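Local coordinates for protein putative SnoaL-like polyketide cyclase (Shewanella putrefaciens, PDB 3GZB) that is of unconfirmed function but probably resembles the SnoaL-like polyketide cyclases of the NTF2 clan, at residues M19-Q23 with M87-S92; L33-Y38 with H74-Y80; Y45-F51 with T61-I67. One frame throughout, in Å; residues are numbered along the deposited sequence.

Interaction 1: residues M19-Q23 with M87-S92; sequences MPQEQ and MYNAGS
This is a helix-on-sheet surface contact of the NTF2-type fold, an amide-amide bond flanked by selenomethionine packing. It joins the start of helix 21-34 to the end of strand 86-90 and the turn after it. NE2 of Gln-23 donates to OD1 of Asn-89 at 2.9 Å, with an N-H...O angle of 153°. The two amide planes are turned 75° apart, and the donor lies tilted from the carbonyl plane of Asn-89. The other end of the Asn-89 amide is used too. Its ND2 donates to Gly-91 O at 2.9 Å, on a lone pair in the carbonyl plane, and to a water. These bonds at both ends fix the flip of the amide. CG of Asn-89 sits between the backbone N and the carbonyl carbon (chi1 73°), and with chi2 this directs ND2 at Gly-91 O. The ring of Pro-20, the N-cap residue, brings CG to 3.5 Å from Asn-89 OD1. CG of Glu-22 rests 3.4 Å from Gly-91 O. A water donates to OE2 of Glu-22 and, in the conformer given, bonds Ser-92 OG. On the other flank Gln-23 and Met-87, a selenomethionine, run antiparallel alongside one another. CE of Met-87 lies 3.4 Å from Gln-23 OE1 and 3.9 Å from CE of Met-19, also a selenomethionine. Val-27 and Val-94 extend this apolar side. The chemistry thus divides the contact: methyl groups pack on one flank, the Gln-23 to Asn-89 bond joins helix and strand end, Asn-89 ND2 holds the turn, and water bridges, one of them weak, add to this.

Interaction 2: residues L33-Y38 with H74-Y80; sequences LTEHDY and HQGVLEY. With EDO (1,2-ethanediol), chain M.
An aromatic cluster of His-36, His-74 and Tyr-80 joins the C-terminal end of helix 21-34 to the loop before strand 81-84 in this SnoaL-like, NTF2-type fold. The helix ends in a Schellman motif at His-36, whose ring reaches across to the loop. NE2 of His-36 and ND1 of His-74 share a hydrogen bond of 2.7 Å, and either may donate. The two rings meet rim to rim, their planes at 57°. CE1 of His-36 also lies 3.2 Å from Leu-78 O, at the ring edge. Tyr-80 N donates to Thr-34 O at 3.2 Å. CG of Tyr-80 lies between its backbone N and carbonyl carbon (chi1 62°), which swings one ring face under Thr-34 CA, a CH-pi contact 4.0 Å from the centroid. His-36 NE2 meets the edge of this ring, 3.7 Å from CE1. Tyr-80 OH bonds a water that donates to Leu-33 O. Tyr-80 OH and His-74 NE2 both bond a diol probably from the crystallisation liquor, which may mark a pocket. Replacing Tyr-80 with an alanine would probably leave Thr-34 CA and His-36 NE2 without their aromatic neighbour and the water without its second partner. At the rim, O1 of a bound ethanediol donates to Glu-79 O at 2.9 Å.

Interaction 3: residues Y45-F51 with T61-I67; sequences YNRDSIF and TGGRFII
Two backbone hydrogen bonds tie the turn before strand 50-53 to the start of helix 63-73. Gly-62 N donates to Ser-49 O at 2.8 Å, nearly straight at 176°. Gly-63 N donates to Asn-46 O at 3.0 Å, from above the carbonyl plane. Asn-46 O also takes the N-H of Ser-49, which closes a type I turn, and the two donors reach it from opposite faces. Two side chains brace it. OD1 of Asn-46 accepts from Asp-48 N in an Asx turn, and OG of Ser-49 accepts from Asn-46 N while bonding Val-135 O of strand 134-142.

Both glycines suit the close approach. Gly-62, the helix N-cap, brings its CA to 3.3 Å from Arg-47 O in a CA-H...O contact, and at these backbone angles a side chain would collide with the carbonyl O before it. CA of Gly-63 lies 3.6 Å from Tyr-45 CB, where a side chain on the glycine would clash.

Farther out, Ile-66 packs between Tyr-45 and Phe-51. Its CG2 meets CE2 of Tyr-45 at 3.6 Å and, in the conformer given, CB of Phe-51 at 3.9 Å. With CG1 anti to the carbonyl carbon (chi1 -61°), CD1 extends to Ser-49 O and over one face of the Tyr-45 ring. CD1 of Ile-67 comes to that ring's edge, 3.9 Å from CE2. Tyr-45 OH bonds Tyr-29 OH of helix 21-34. Ile-50 and Thr-61 form an antiparallel non-hydrogen-bonded pair. The whole is a beta-hairpin running directly into a helix packed on its own first strand, within the NTF2-type fold.

Overall arrangement
From the N terminus, the chain enters helix 21-34, whose start belongs to interaction 1 and whose end belongs to interaction 2. Their centres lie about 25 Å apart, on opposite sides of the chain's centre. Past helix 38-42, interaction 3 closes the shortest loop, the hairpin of strands 50-53 and 58-61, and leads into helix 63-73. The loop after that helix returns to close interaction 2, and strand 86-90 then closes interaction 1. The three are therefore nested, 3 within 2 within 1, and none cross. Interactions 1 and 3 reach the same mixed sheet. Interactions 2 and 3 touch where CD1 of Ile-67 packs near Tyr-38 O.

Interaction 1: residues M19-Q23 with M87-S92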
loop_
_atom_site.group_PDB
_atom_site.type_symbol
_atom_site.label_atom_id
_atom_site.label_comp_id
_atom_site.label_asym_id
_atom_site.label_seq_id
_atom_site.Cartn_x
_atom_site.Cartn_y
_atom_site.Cartn_z
HETATM N N MSE A 19 -0.205 7.003 19.220
HETATM C CA MSE A 19 0.377 6.323 18.074
HETATM C C MSE A 19 0.971 4.994 18.493
HETATM O O MSE A 19 1.798 4.939 19.398
HETATM C CB MSE A 19 1.473 7.159 17.443
HETATM C CG MSE A 19 1.971 6.502 16.174
HETATM SE SE MSE A 19 3.327 7.542 15.196
HETATM C CE MSE A 19 2.180 8.959 14.646
ATOM N N PRO A 20 0.571 3.891 17.861
ATOM C CA PRO A 20 1.110 2.602 18.230
ATOM C C PRO A 20 2.641 2.576 18.131
ATOM O O PRO A 20 3.231 3.254 17.275
ATOM C CB PRO A 20 0.512 1.699 17.159
ATOM C CG PRO A 20 -0.796 2.327 16.841
ATOM C CD PRO A 20 -0.475 3.764 16.821
ATOM N N GLN A 21 3.295 1.812 18.979
ATOM C CA GLN A 21 4.748 1.751 18.948
ATOM C C GLN A 21 5.318 1.321 17.573
ATOM O O GLN A 21 6.417 1.710 17.199
ATOM C CB GLN A 21 5.279 0.852 20.044
ATOM C CG GLN A 21 5.008 1.360 21.477
ATOM C CD GLN A 21 5.762 2.647 21.866
ATOM O OE1 GLN A 21 6.837 3.018 21.278
ATOM N NE2 GLN A 21 5.224 3.300 22.872
ATOM N N GLU A 22 4.594 0.448 16.881
ATOM C CA GLU A 22 5.049 -0.027 15.570
ATOM C C GLU A 22 5.106 1.130 14.571
ATOM O O GLU A 22 6.047 1.311 13.827
ATOM C CB GLU A 22 4.098 -1.137 15.065
ATOM C CG GLU A 22 4.045 -2.325 15.991
ATOM C CD GLU A 22 2.996 -2.287 17.073
ATOM O OE1 GLU A 22 2.459 -1.218 17.467
ATOM O OE2 GLU A 22 2.694 -3.410 17.573
ATOM N N GLN A 23 4.075 1.975 14.597
ATOM C CA GLN A 23 4.111 3.203 13.795
ATOM C C GLN A 23 5.237 4.158 14.220
ATOM O O GLN A 23 5.892 4.727 13.359
ATOM C CB GLN A 23 2.760 3.893 13.802
ATOM C CG GLN A 23 1.621 3.106 13.132
ATOM C CD GLN A 23 0.317 3.889 13.144
ATOM O OE1 GLN A 23 0.313 5.115 13.168
ATOM N NE2 GLN A 23 -0.813 3.167 13.131
HETATM N N MSE A 87 -1.590 6.513 7.524
HETATM C CA MSE A 87 -0.740 5.432 8.041
HETATM C C MSE A 87 -1.593 4.581 8.981
HETATM O O MSE A 87 -2.394 5.105 9.800
HETATM C CB MSE A 87 0.485 5.996 8.791
HETATM C CG MSE A 87 1.345 4.918 9.495
HETATM SE SE MSE A 87 3.053 5.543 10.144
HETATM C CE MSE A 87 2.457 6.980 11.291
ATOM N N TYR A 88 -1.446 3.279 8.853
ATOM C CA TYR A 88 -2.083 2.345 9.759
ATOM C C TYR A 88 -1.217 1.129 9.955
ATOM O O TYR A 88 -0.159 0.974 9.292
ATOM C CB TYR A 88 -3.486 1.923 9.232
ATOM C CG TYR A 88 -3.592 1.493 7.771
ATOM C CD1 TYR A 88 -3.585 2.423 6.733
ATOM C CD2 TYR A 88 -3.690 0.140 7.434
ATOM C CE1 TYR A 88 -3.786 2.003 5.395
ATOM C CE2 TYR A 88 -3.838 -0.270 6.092
ATOM C CZ TYR A 88 -3.898 0.648 5.120
ATOM O OH TYR A 88 -4.063 0.352 3.761
ATOM N N ASN A 89 -1.614 0.269 10.900
ATOM C CA ASN A 89 -0.826 -0.925 11.151
ATOM C C ASN A 89 -1.695 -2.094 11.563
ATOM O O ASN A 89 -2.770 -1.910 12.157
ATOM C CB ASN A 89 0.305 -0.716 12.193
ATOM C CG ASN A 89 -0.187 -0.585 13.629
ATOM O OD1 ASN A 89 -0.849 0.390 13.937
ATOM N ND2 ASN A 89 0.043 -1.611 14.463
ATOM N N ALA A 90 -1.200 -3.269 11.223
ATOM C CA ALA A 90 -1.740 -4.548 11.697
ATOM C C ALA A 90 -0.607 -5.246 12.398
ATOM O O ALA A 90 0.308 -5.801 11.764
ATOM C CB ALA A 90 -2.248 -5.422 10.469
ATOM N N GLY A 91 -0.572 -5.185 13.714
ATOM C CA GLY A 91 0.639 -5.620 14.377
ATOM C C GLY A 91 1.873 -4.894 13.890
ATOM O O GLY A 91 1.890 -3.679 13.737
ATOM N N SER A 92 2.905 -5.697 13.621
ATOM C CA SER A 92 4.189 -5.211 13.183
ATOM C C SER A 92 4.245 -4.858 11.694
ATOM O O SER A 92 5.316 -4.512 11.206
ATOM C CB SER A 92 5.297 -6.231 13.511
ATOM O OG SER A 92 5.524 -6.279 14.914
HETATM O O HOH W 1 3.660 -5.862 16.979
HETATM O O HOH W 2 -0.846 -1.850 17.208
#

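Interaction 2: residues L33-Y38 with H74-Y80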
loop_
_atom_site.group_PDB
_atom_site.type_symbol
_atom_site.label_atom_id
_atom_site.label_comp_id
_atom_site.label_asym_id
_atom_site.label_seq_id
_atom_site.Cartn_x
_atom_site.Cartn_y
_atom_site.Cartn_z
ATOM N N LEU A 33 15.751 7.278 6.362
ATOM C CA LEU A 33 15.826 7.002 4.929
ATOM C C LEU A 33 15.789 8.281 4.095
ATOM O O LEU A 33 16.624 8.489 3.212
ATOM C CB LEU A 33 14.650 6.083 4.536
ATOM C CG LEU A 33 14.525 5.699 3.070
ATOM C CD1 LEU A 33 15.659 4.720 2.655
ATOM C CD2 LEU A 33 13.152 5.067 2.812
ATOM N N THR A 34 14.788 9.125 4.387
ATOM C CA THR A 34 14.563 10.295 3.567
ATOM C C THR A 34 15.593 11.392 3.780
ATOM O O THR A 34 15.729 12.255 2.915
ATOM C CB THR A 34 13.124 10.834 3.701
ATOM O OG1 THR A 34 12.948 11.315 5.054
ATOM C CG2 THR A 34 12.027 9.774 3.323
ATOM N N GLU A 35 16.319 11.364 4.904
ATOM C CA GLU A 35 17.466 12.225 5.211
ATOM C C GLU A 35 18.806 11.634 4.741
ATOM O O GLU A 35 19.860 12.248 4.942
ATOM C CB GLU A 35 17.545 12.415 6.749
ATOM C CG GLU A 35 16.349 13.145 7.371
ATOM C CD GLU A 35 16.298 12.967 8.891
ATOM O OE1 GLU A 35 17.273 12.389 9.481
ATOM O OE2 GLU A 35 15.276 13.385 9.473
ATOM N N HIS A 36 18.785 10.431 4.141
ATOM C CA HIS A 36 20.026 9.746 3.732
ATOM C C HIS A 36 20.946 9.526 4.930
ATOM O O HIS A 36 22.193 9.586 4.793
ATOM C CB HIS A 36 20.726 10.524 2.585
ATOM C CG HIS A 36 19.841 10.823 1.428
ATOM N ND1 HIS A 36 19.314 12.076 1.214
ATOM C CD2 HIS A 36 19.377 10.042 0.423
ATOM C CE1 HIS A 36 18.602 12.061 0.097
ATOM N NE2 HIS A 36 18.595 10.820 -0.385
ATOM N N ASP A 37 20.359 9.237 6.098
ATOM C CA ASP A 37 21.130 8.947 7.310
ATOM C C ASP A 37 21.443 7.459 7.350
ATOM O O ASP A 37 20.782 6.684 8.060
ATOM C CB ASP A 37 20.401 9.440 8.549
ATOM C CG ASP A 37 21.133 9.139 9.860
ATOM O OD1 ASP A 37 22.276 8.632 9.838
ATOM O OD2 ASP A 37 20.484 9.398 10.899
ATOM N N TYR A 38 22.432 7.049 6.559
ATOM C CA TYR A 38 22.755 5.626 6.406
ATOM C C TYR A 38 23.340 5.018 7.667
ATOM O O TYR A 38 23.143 3.829 7.887
ATOM C CB TYR A 38 23.690 5.378 5.231
ATOM C CG TYR A 38 23.145 5.916 3.948
ATOM C CD1 TYR A 38 22.025 5.439 3.430
ATOM C CD2 TYR A 38 23.772 6.978 3.309
ATOM C CE1 TYR A 38 21.487 5.958 2.217
ATOM C CE2 TYR A 38 23.288 7.491 2.156
ATOM C CZ TYR A 38 22.156 6.997 1.607
ATOM O OH TYR A 38 21.665 7.548 0.432
ATOM N N HIS A 74 21.017 7.518 -4.712
ATOM C CA HIS A 74 20.795 8.882 -4.230
ATOM C C HIS A 74 21.973 9.825 -4.312
ATOM O O HIS A 74 21.937 10.900 -3.701
ATOM C CB HIS A 74 20.196 8.818 -2.832
ATOM C CG HIS A 74 18.759 8.427 -2.852
ATOM N ND1 HIS A 74 17.737 9.266 -2.451
ATOM C CD2 HIS A 74 18.160 7.273 -3.238
ATOM C CE1 HIS A 74 16.578 8.664 -2.621
ATOM N NE2 HIS A 74 16.798 7.445 -3.084
ATOM N N GLN A 75 23.017 9.442 -5.039
ATOM C CA GLN A 75 24.124 10.363 -5.271
ATOM C C GLN A 75 23.595 11.681 -5.762
ATOM O O GLN A 75 22.925 11.727 -6.788
ATOM C CB GLN A 75 25.139 9.773 -6.257
ATOM C CG GLN A 75 26.259 10.763 -6.550
ATOM C CD GLN A 75 27.375 10.351 -7.476
ATOM O OE1 GLN A 75 28.220 11.206 -7.790
ATOM N NE2 GLN A 75 27.374 9.128 -7.969
ATOM N N GLY A 76 23.893 12.722 -4.999
ATOM C CA GLY A 76 23.498 14.094 -5.381
ATOM C C GLY A 76 22.071 14.501 -5.010
ATOM O O GLY A 76 21.689 15.647 -5.237
ATOM N N VAL A 77 21.298 13.573 -4.482
ATOM C CA VAL A 77 19.907 13.843 -4.141
ATOM C C VAL A 77 19.873 14.503 -2.777
ATOM O O VAL A 77 20.454 14.003 -1.808
ATOM C CB VAL A 77 19.076 12.544 -4.184
ATOM C CG1 VAL A 77 17.583 12.835 -3.822
ATOM C CG2 VAL A 77 19.192 11.920 -5.613
ATOM N N LEU A 78 19.131 15.606 -2.674
ATOM C CA LEU A 78 18.947 16.308 -1.416
ATOM C C LEU A 78 17.919 15.592 -0.547
ATOM O O LEU A 78 17.179 14.724 -1.061
ATOM C CB LEU A 78 18.520 17.762 -1.692
ATOM C CG LEU A 78 19.523 18.615 -2.482
ATOM C CD1 LEU A 78 18.884 20.026 -2.760
ATOM C CD2 LEU A 78 20.852 18.698 -1.755
ATOM N N GLU A 79 17.802 15.957 0.720
ATOM C CA GLU A 79 16.746 15.355 1.543
ATOM C C GLU A 79 15.416 15.463 0.802
ATOM O O GLU A 79 15.114 16.505 0.198
ATOM C CB GLU A 79 16.615 16.045 2.906
ATOM C CG GLU A 79 15.449 15.573 3.732
ATOM C CD GLU A 79 15.413 16.083 5.166
ATOM O OE1 GLU A 79 16.328 16.850 5.550
ATOM O OE2 GLU A 79 14.443 15.708 5.888
ATOM N N TYR A 80 14.628 14.392 0.857
ATOM C CA TYR A 80 13.306 14.353 0.262
ATOM C C TYR A 80 12.274 14.082 1.348
ATOM O O TYR A 80 12.629 13.769 2.468
ATOM C CB TYR A 80 13.223 13.360 -0.885
ATOM C CG TYR A 80 13.481 11.912 -0.560
ATOM C CD1 TYR A 80 14.769 11.437 -0.314
ATOM C CD2 TYR A 80 12.435 10.998 -0.578
ATOM C CE1 TYR A 80 15.016 10.090 -0.050
ATOM C CE2 TYR A 80 12.669 9.637 -0.330
ATOM C CZ TYR A 80 13.979 9.195 -0.107
ATOM O OH TYR A 80 14.256 7.861 0.113
HETATM C C1 EDO M . 11.774 18.098 -0.817
HETATM O O1 EDO M . 13.011 17.630 -1.425
HETATM C C2 EDO M . 12.060 19.105 0.264
HETATM O O2 EDO M . 12.452 20.243 -0.522
HETATM O O HOH W 3 17.085 7.283 0.785
HETATM O O HOH W 4 14.047 15.643 8.494
#

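Interaction 3: residues Y45-F51 with T61-I67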
loop_
_atom_site.group_PDB
_atom_site.type_symbol
_atom_site.label_atom_id
_atom_site.label_comp_id
_atom_site.label_asym_id
_atom_site.label_seq_id
_atom_site.Cartn_x
_atom_site.Cartn_y
_atom_site.Cartn_z
ATOM N N TYR A 45 18.729 -2.937 9.674
ATOM C CA TYR A 45 18.830 -4.080 8.776
ATOM C C TYR A 45 19.752 -5.156 9.337
ATOM O O TYR A 45 20.702 -4.872 10.103
ATOM C CB TYR A 45 19.410 -3.675 7.400
ATOM C CG TYR A 45 18.628 -2.661 6.614
ATOM C CD1 TYR A 45 17.248 -2.664 6.591
ATOM C CD2 TYR A 45 19.293 -1.687 5.874
ATOM C CE1 TYR A 45 16.540 -1.747 5.826
ATOM C CE2 TYR A 45 18.611 -0.754 5.122
ATOM C CZ TYR A 45 17.217 -0.768 5.113
ATOM O OH TYR A 45 16.570 0.170 4.322
ATOM N N ASN A 46 19.491 -6.391 8.959
ATOM C CA ASN A 46 20.485 -7.470 9.056
ATOM C C ASN A 46 20.632 -8.223 7.752
ATOM O O ASN A 46 20.123 -7.757 6.720
ATOM C CB ASN A 46 20.196 -8.385 10.251
ATOM C CG ASN A 46 19.071 -9.331 10.016
ATOM O OD1 ASN A 46 18.365 -9.303 8.998
ATOM N ND2 ASN A 46 18.891 -10.238 10.983
ATOM N N ARG A 47 21.358 -9.335 7.734
ATOM C CA ARG A 47 21.635 -10.029 6.488
ATOM C C ARG A 47 20.365 -10.594 5.801
ATOM O O ARG A 47 20.421 -10.930 4.622
ATOM C CB ARG A 47 22.642 -11.175 6.732
ATOM C CG ARG A 47 22.106 -12.321 7.540
ATOM C CD ARG A 47 23.243 -13.306 7.819
ATOM N NE ARG A 47 22.848 -14.570 8.422
ATOM C CZ ARG A 47 23.703 -15.583 8.587
ATOM N NH1 ARG A 47 24.972 -15.446 8.198
ATOM N NH2 ARG A 47 23.309 -16.731 9.134
ATOM N N ASP A 48 19.254 -10.666 6.530
ATOM C CA ASP A 48 18.013 -11.216 6.003
ATOM C C ASP A 48 17.026 -10.126 5.598
ATOM O O ASP A 48 15.993 -10.451 5.023
ATOM C CB ASP A 48 17.314 -12.110 7.049
ATOM C CG ASP A 48 18.169 -13.349 7.434
ATOM O OD1 ASP A 48 18.768 -13.956 6.533
ATOM O OD2 ASP A 48 18.219 -13.626 8.642
ATOM N N SER A 49 17.312 -8.856 5.879
ATOM C CA SER A 49 16.335 -7.801 5.550
ATOM C C SER A 49 16.142 -7.709 4.032
ATOM O O SER A 49 17.096 -7.879 3.289
ATOM C CB SER A 49 16.794 -6.426 6.089
ATOM O OG SER A 49 16.900 -6.400 7.500
ATOM N N ILE A 50 14.919 -7.396 3.630
ATOM C CA ILE A 50 14.549 -7.289 2.237
ATOM C C ILE A 50 14.069 -5.868 1.953
ATOM O O ILE A 50 13.278 -5.296 2.732
ATOM C CB ILE A 50 13.429 -8.236 1.925
ATOM C CG1 ILE A 50 13.915 -9.682 2.026
ATOM C CG2 ILE A 50 12.868 -7.998 0.498
ATOM C CD1 ILE A 50 12.784 -10.658 2.084
ATOM N N PHE A 51 14.558 -5.267 0.856
ATOM C CA PHE A 51 14.021 -4.031 0.290
ATOM C C PHE A 51 13.457 -4.431 -1.086
ATOM O O PHE A 51 14.241 -4.853 -1.964
ATOM C CB PHE A 51 15.125 -2.967 0.168
ATOM C CG PHE A 51 14.607 -1.574 -0.110
ATOM C CD1 PHE A 51 14.065 -1.260 -1.343
ATOM C CD2 PHE A 51 14.651 -0.593 0.863
ATOM C CE1 PHE A 51 13.562 0.015 -1.594
ATOM C CE2 PHE A 51 14.151 0.681 0.596
ATOM C CZ PHE A 51 13.609 0.947 -0.621
ATOM N N THR A 61 18.284 -8.297 -1.058
ATOM C CA THR A 61 18.324 -9.016 0.205
ATOM C C THR A 61 19.659 -8.812 0.884
ATOM O O THR A 61 20.702 -9.170 0.343
ATOM C CB THR A 61 18.040 -10.508 0.078
ATOM O OG1 THR A 61 16.741 -10.729 -0.488
ATOM C CG2 THR A 61 18.080 -11.180 1.450
ATOM N N GLY A 62 19.600 -8.350 2.126
ATOM C CA GLY A 62 20.781 -8.132 2.949
ATOM C C GLY A 62 21.071 -6.653 3.152
ATOM O O GLY A 62 21.235 -5.898 2.210
ATOM N N GLY A 63 21.214 -6.235 4.405
ATOM C CA GLY A 63 21.429 -4.823 4.707
ATOM C C GLY A 63 22.585 -4.184 3.982
ATOM O O GLY A 63 22.484 -3.034 3.560
ATOM N N ARG A 64 23.718 -4.884 3.819
ATOM C CA ARG A 64 24.838 -4.278 3.108
ATOM C C ARG A 64 24.507 -4.007 1.628
ATOM O O ARG A 64 24.900 -3.001 1.060
ATOM C CB ARG A 64 26.126 -5.079 3.264
ATOM C CG ARG A 64 26.488 -5.251 4.703
ATOM C CD ARG A 64 27.844 -5.926 4.848
ATOM N NE ARG A 64 28.094 -6.180 6.270
ATOM C CZ ARG A 64 28.545 -5.249 7.106
ATOM N NH1 ARG A 64 28.813 -4.017 6.680
ATOM N NH2 ARG A 64 28.704 -5.584 8.382
ATOM N N PHE A 65 23.801 -4.916 0.992
ATOM C CA PHE A 65 23.418 -4.724 -0.404
ATOM C C PHE A 65 22.358 -3.613 -0.531
ATOM O O PHE A 65 22.383 -2.852 -1.511
ATOM C CB PHE A 65 22.827 -6.036 -0.922
ATOM C CG PHE A 65 23.805 -7.180 -1.103
ATOM C CD1 PHE A 65 25.144 -7.113 -0.804
ATOM C CD2 PHE A 65 23.335 -8.397 -1.546
ATOM C CE1 PHE A 65 26.013 -8.200 -0.984
ATOM C CE2 PHE A 65 24.187 -9.487 -1.711
ATOM C CZ PHE A 65 25.521 -9.391 -1.428
ATOM N N ILE A 66 21.453 -3.535 0.430
ATOM C CA ILE A 66 20.416 -2.502 0.412
ATOM C C ILE A 66 21.081 -1.119 0.552
ATOM O O ILE A 66 20.809 -0.217 -0.231
ATOM C CB ILE A 66 19.355 -2.722 1.502
ATOM C CG1 ILE A 66 18.647 -4.038 1.306
ATOM C CG2 ILE A 66 18.399 -1.512 1.584
ATOM C CD1 ILE A 66 17.817 -4.484 2.540
ATOM N N ILE A 67 21.971 -0.978 1.540
ATOM C CA ILE A 67 22.614 0.324 1.781
ATOM C C ILE A 67 23.418 0.765 0.566
ATOM O O ILE A 67 23.413 1.933 0.168
ATOM C CB ILE A 67 23.463 0.329 3.068
ATOM C CG1 ILE A 67 22.563 0.168 4.310
ATOM C CG2 ILE A 67 24.361 1.611 3.182
ATOM C CD1 ILE A 67 21.784 1.420 4.731
#